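Local structure of metal-dependent hydrolase (Lactobacillus plantarum, 2F6K) at residues A[123-128]-A[177-182]. The protein is probably a metal-dependent decarboxylase of the amidohydrolase family, acting on aminocarboxymuconate semialdehyde, an intermediate of tryptophan breakdown that otherwise cyclises to quinolinic acid. Sequence-based numbering, arbitrary orientation.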
ATOM      1  N   VAL A 123      23.685  -6.612   0.996  1.00 22.39           N
ATOM      2  CA  VAL A 123      22.286  -6.978   1.156  1.00 23.03           C
ATOM      3  C   VAL A 123      21.347  -5.803   0.894  1.00 24.64           C
ATOM      4  O   VAL A 123      21.694  -4.634   1.123  1.00 25.12           O
ATOM      5  CB  VAL A 123      22.017  -7.543   2.583  1.00 25.00           C
ATOM      6  CG1 VAL A 123      22.873  -8.778   2.814  1.00 23.11           C
ATOM      7  CG2 VAL A 123      22.320  -6.482   3.654  1.00 19.67           C
ATOM      8  N   PRO A 124      20.137  -6.098   0.405  1.00 25.68           N
ATOM      9  CA  PRO A 124      19.163  -5.047   0.122  1.00 25.61           C
ATOM     10  C   PRO A 124      18.482  -4.610   1.405  1.00 27.33           C
ATOM     11  O   PRO A 124      18.194  -5.443   2.268  1.00 27.45           O
ATOM     12  CB  PRO A 124      18.194  -5.737  -0.828  1.00 28.77           C
ATOM     13  CG  PRO A 124      18.149  -7.126  -0.278  1.00 27.97           C
ATOM     14  CD  PRO A 124      19.619  -7.418   0.000  1.00 28.23           C
ATOM     15  N   THR A 125      18.228  -3.311   1.536  1.00 27.80           N
ATOM     16  CA  THR A 125      17.553  -2.802   2.719  1.00 26.26           C
ATOM     17  C   THR A 125      16.265  -3.591   2.848  1.00 26.35           C
ATOM     18  O   THR A 125      15.836  -3.922   3.951  1.00 29.72           O
ATOM     19  CB  THR A 125      17.238  -1.312   2.579  1.00 28.69           C
ATOM     20  OG1 THR A 125      16.709  -1.061   1.271  1.00 27.57           O
ATOM     21  CG2 THR A 125      18.505  -0.483   2.787  1.00 27.02           C
ATOM     22  N   ASN A 126      15.651  -3.899   1.708  1.00 24.31           N
ATOM     23  CA  ASN A 126      14.427  -4.700   1.690  1.00 26.09           C
ATOM     24  C   ASN A 126      14.347  -5.416   0.354  1.00 24.97           C
ATOM     25  O   ASN A 126      14.704  -4.852  -0.686  1.00 27.51           O
ATOM     26  CB  ASN A 126      13.179  -3.832   1.886  1.00 25.94           C
ATOM     27  CG  ASN A 126      12.504  -3.467   0.573  1.00 28.45           C
ATOM     28  OD1 ASN A 126      11.860  -4.301  -0.069  1.00 26.23           O
ATOM     29  ND2 ASN A 126      12.654  -2.216   0.166  1.00 28.19           N
ATOM     30  N   SER A 127      13.912  -6.668   0.391  1.00 23.68           N
ATOM     31  CA  SER A 127      13.770  -7.457  -0.817  1.00 25.68           C
ATOM     32  C   SER A 127      12.286  -7.726  -0.924  1.00 27.88           C
ATOM     33  O   SER A 127      11.742  -8.524  -0.163  1.00 26.27           O
ATOM     34  CB  SER A 127      14.549  -8.768  -0.697  1.00 27.72           C
ATOM     35  OG  SER A 127      14.438  -9.539  -1.882  1.00 27.84           O
ATOM     36  N   ARG A 128      11.634  -7.028  -1.849  1.00 29.09           N
ATOM     37  CA  ARG A 128      10.192  -7.158  -2.052  1.00 29.58           C
ATOM     38  C   ARG A 128       9.401  -7.156  -0.747  1.00 29.36           C
ATOM     39  O   ARG A 128       8.415  -7.880  -0.622  1.00 28.74           O
ATOM     40  CB  ARG A 128       9.842  -8.433  -2.839  1.00 28.86           C
ATOM     41  CG  ARG A 128      10.221  -8.399  -4.322  1.00 30.44           C
ATOM     42  CD  ARG A 128       9.614  -9.587  -5.074  1.00 33.55           C
ATOM     43  NE  ARG A 128       8.173  -9.443  -5.289  1.00 39.84           N
ATOM     44  CZ  ARG A 128       7.628  -8.735  -6.279  1.00 37.95           C
ATOM     45  NH1 ARG A 128       8.399  -8.108  -7.150  1.00 38.66           N
ATOM     46  NH2 ARG A 128       6.311  -8.657  -6.402  1.00 35.05           N
ATOM     47  N   PHE A 177      16.872   6.813   0.400  1.00 31.19           N
ATOM     48  CA  PHE A 177      17.151   7.321   1.730  1.00 32.44           C
ATOM     49  C   PHE A 177      16.112   6.915   2.748  1.00 33.65           C
ATOM     50  O   PHE A 177      16.450   6.539   3.873  1.00 34.79           O
ATOM     51  CB  PHE A 177      17.297   8.837   1.716  1.00 31.41           C
ATOM     52  CG  PHE A 177      18.666   9.302   1.311  1.00 31.16           C
ATOM     53  CD1 PHE A 177      19.202  10.466   1.845  1.00 31.67           C
ATOM     54  CD2 PHE A 177      19.430   8.560   0.418  1.00 32.69           C
ATOM     55  CE1 PHE A 177      20.480  10.885   1.503  1.00 30.79           C
ATOM     56  CE2 PHE A 177      20.713   8.973   0.069  1.00 33.61           C
ATOM     57  CZ  PHE A 177      21.237  10.140   0.616  1.00 30.40           C
HETATM   58  N   MSE A 178      14.845   6.984   2.367  1.00 34.95           N
HETATM   59  CA  MSE A 178      13.799   6.600   3.292  1.00 34.89           C
HETATM   60  C   MSE A 178      13.971   5.129   3.656  1.00 34.50           C
HETATM   61  O   MSE A 178      13.813   4.747   4.822  1.00 35.82           O
HETATM   62  CB  MSE A 178      12.424   6.847   2.674  1.00 35.48           C
HETATM   63  CG  MSE A 178      12.154   8.321   2.364  1.00 45.50           C
HETATM   64 SE   MSE A 178      10.300   8.713   1.877  1.00 57.85          SE
HETATM   65  CE  MSE A 178      10.199   7.713   0.217  1.00 43.81           C
ATOM     66  N   ASP A 179      14.337   4.307   2.676  1.00 32.00           N
ATOM     67  CA  ASP A 179      14.494   2.886   2.949  1.00 31.77           C
ATOM     68  C   ASP A 179      15.679   2.550   3.839  1.00 30.95           C
ATOM     69  O   ASP A 179      15.560   1.716   4.740  1.00 31.78           O
ATOM     70  CB  ASP A 179      14.582   2.088   1.654  1.00 30.23           C
ATOM     71  CG  ASP A 179      13.811   0.785   1.740  1.00 30.75           C
ATOM     72  OD1 ASP A 179      12.577   0.833   1.932  1.00 31.42           O
ATOM     73  OD2 ASP A 179      14.433  -0.288   1.633  1.00 30.12           O
ATOM     74  N   THR A 180      16.815   3.191   3.597  1.00 28.91           N
ATOM     75  CA  THR A 180      17.992   2.943   4.410  1.00 25.58           C
ATOM     76  C   THR A 180      17.676   3.345   5.838  1.00 28.10           C
ATOM     77  O   THR A 180      18.025   2.638   6.787  1.00 25.71           O
ATOM     78  CB  THR A 180      19.206   3.748   3.914  1.00 22.03           C
ATOM     79  OG1 THR A 180      19.650   3.208   2.662  1.00 18.40           O
ATOM     80  CG2 THR A 180      20.350   3.677   4.926  1.00 15.65           C
ATOM     81  N   THR A 181      16.982   4.468   5.976  1.00 27.58           N
ATOM     82  CA  THR A 181      16.630   4.983   7.283  1.00 27.93           C
ATOM     83  C   THR A 181      15.680   4.046   8.018  1.00 31.57           C
ATOM     84  O   THR A 181      15.865   3.761   9.208  1.00 30.17           O
ATOM     85  CB  THR A 181      15.977   6.369   7.177  1.00 27.44           C
ATOM     86  OG1 THR A 181      16.792   7.230   6.366  1.00 25.56           O
ATOM     87  CG2 THR A 181      15.846   6.988   8.568  1.00 24.55           C
HETATM   88  N   MSE A 182      14.661   3.568   7.314  1.00 33.22           N
HETATM   89  CA  MSE A 182      13.705   2.669   7.942  1.00 34.14           C
HETATM   90  C   MSE A 182      14.402   1.371   8.342  1.00 33.36           C
HETATM   91  O   MSE A 182      14.148   0.834   9.421  1.00 33.23           O
HETATM   92  CB  MSE A 182      12.535   2.376   6.999  1.00 34.78           C
HETATM   93  CG  MSE A 182      11.690   3.600   6.648  1.00 37.07           C
HETATM   94 SE   MSE A 182      10.013   3.146   5.737  1.00 46.16          SE
HETATM   95  CE  MSE A 182      10.680   2.893   3.939  1.00 37.75           C
TER
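T125 and T180 bring the two backbones closest, CA to CA 6.0 Å, where the turn after strand 120-124 meets helix 171-189. The side chain of D179 leaves the helix toward this turn. Its OD2 is the acceptor for both T125 and N126. T125 OG1 donates to D179 OD2; the modelled distance is very short, so its exact length deserves little weight at 2.5 Å resolution. OG1 sits between its own backbone N and carbonyl carbon (chi1 44°), which turns the hydroxyl to the carboxylate and leaves the methyl for the helix backbone. The second donor is N126 ND2, 3.0 Å from D179 OD2 in a nearly straight bond. The acceptor lies almost in the amide plane of N126. ND2 approaches on the syn side of OD2, 35° out of the carboxylate plane, and the two flat groups are turned 69° apart. Beside this polar cluster, T125 CG2 packs on T180 CA at 3.8 Å and comes within 3.9 Å of T180 OG1, the two side chains crossing at about a right angle. Outside the segments, Y131 OH bonds D179 OD1, and N156 N donates to T125 OG1. The N126 amide also bonds G129 N through OD1 and the E157 carbonyl through ND2. In this TIM-barrel fold the contact ties the C-terminal end of the fourth strand to a helix that follows the fifth. T125 pairs through its backbone with H154, a manganese ligand, and the T180 side chain lies about 9 Å from the metal, so the contact borders the metal site. An alanine in place of D179 would probably cost T125, N126 and Y131 their bonds to the carboxylate, though N126 ND2 would keep E157. Polar partners on both oxygens, one bond of doubtful length, would be expected to favour the ionised form and hold the buried carboxylate's orientation.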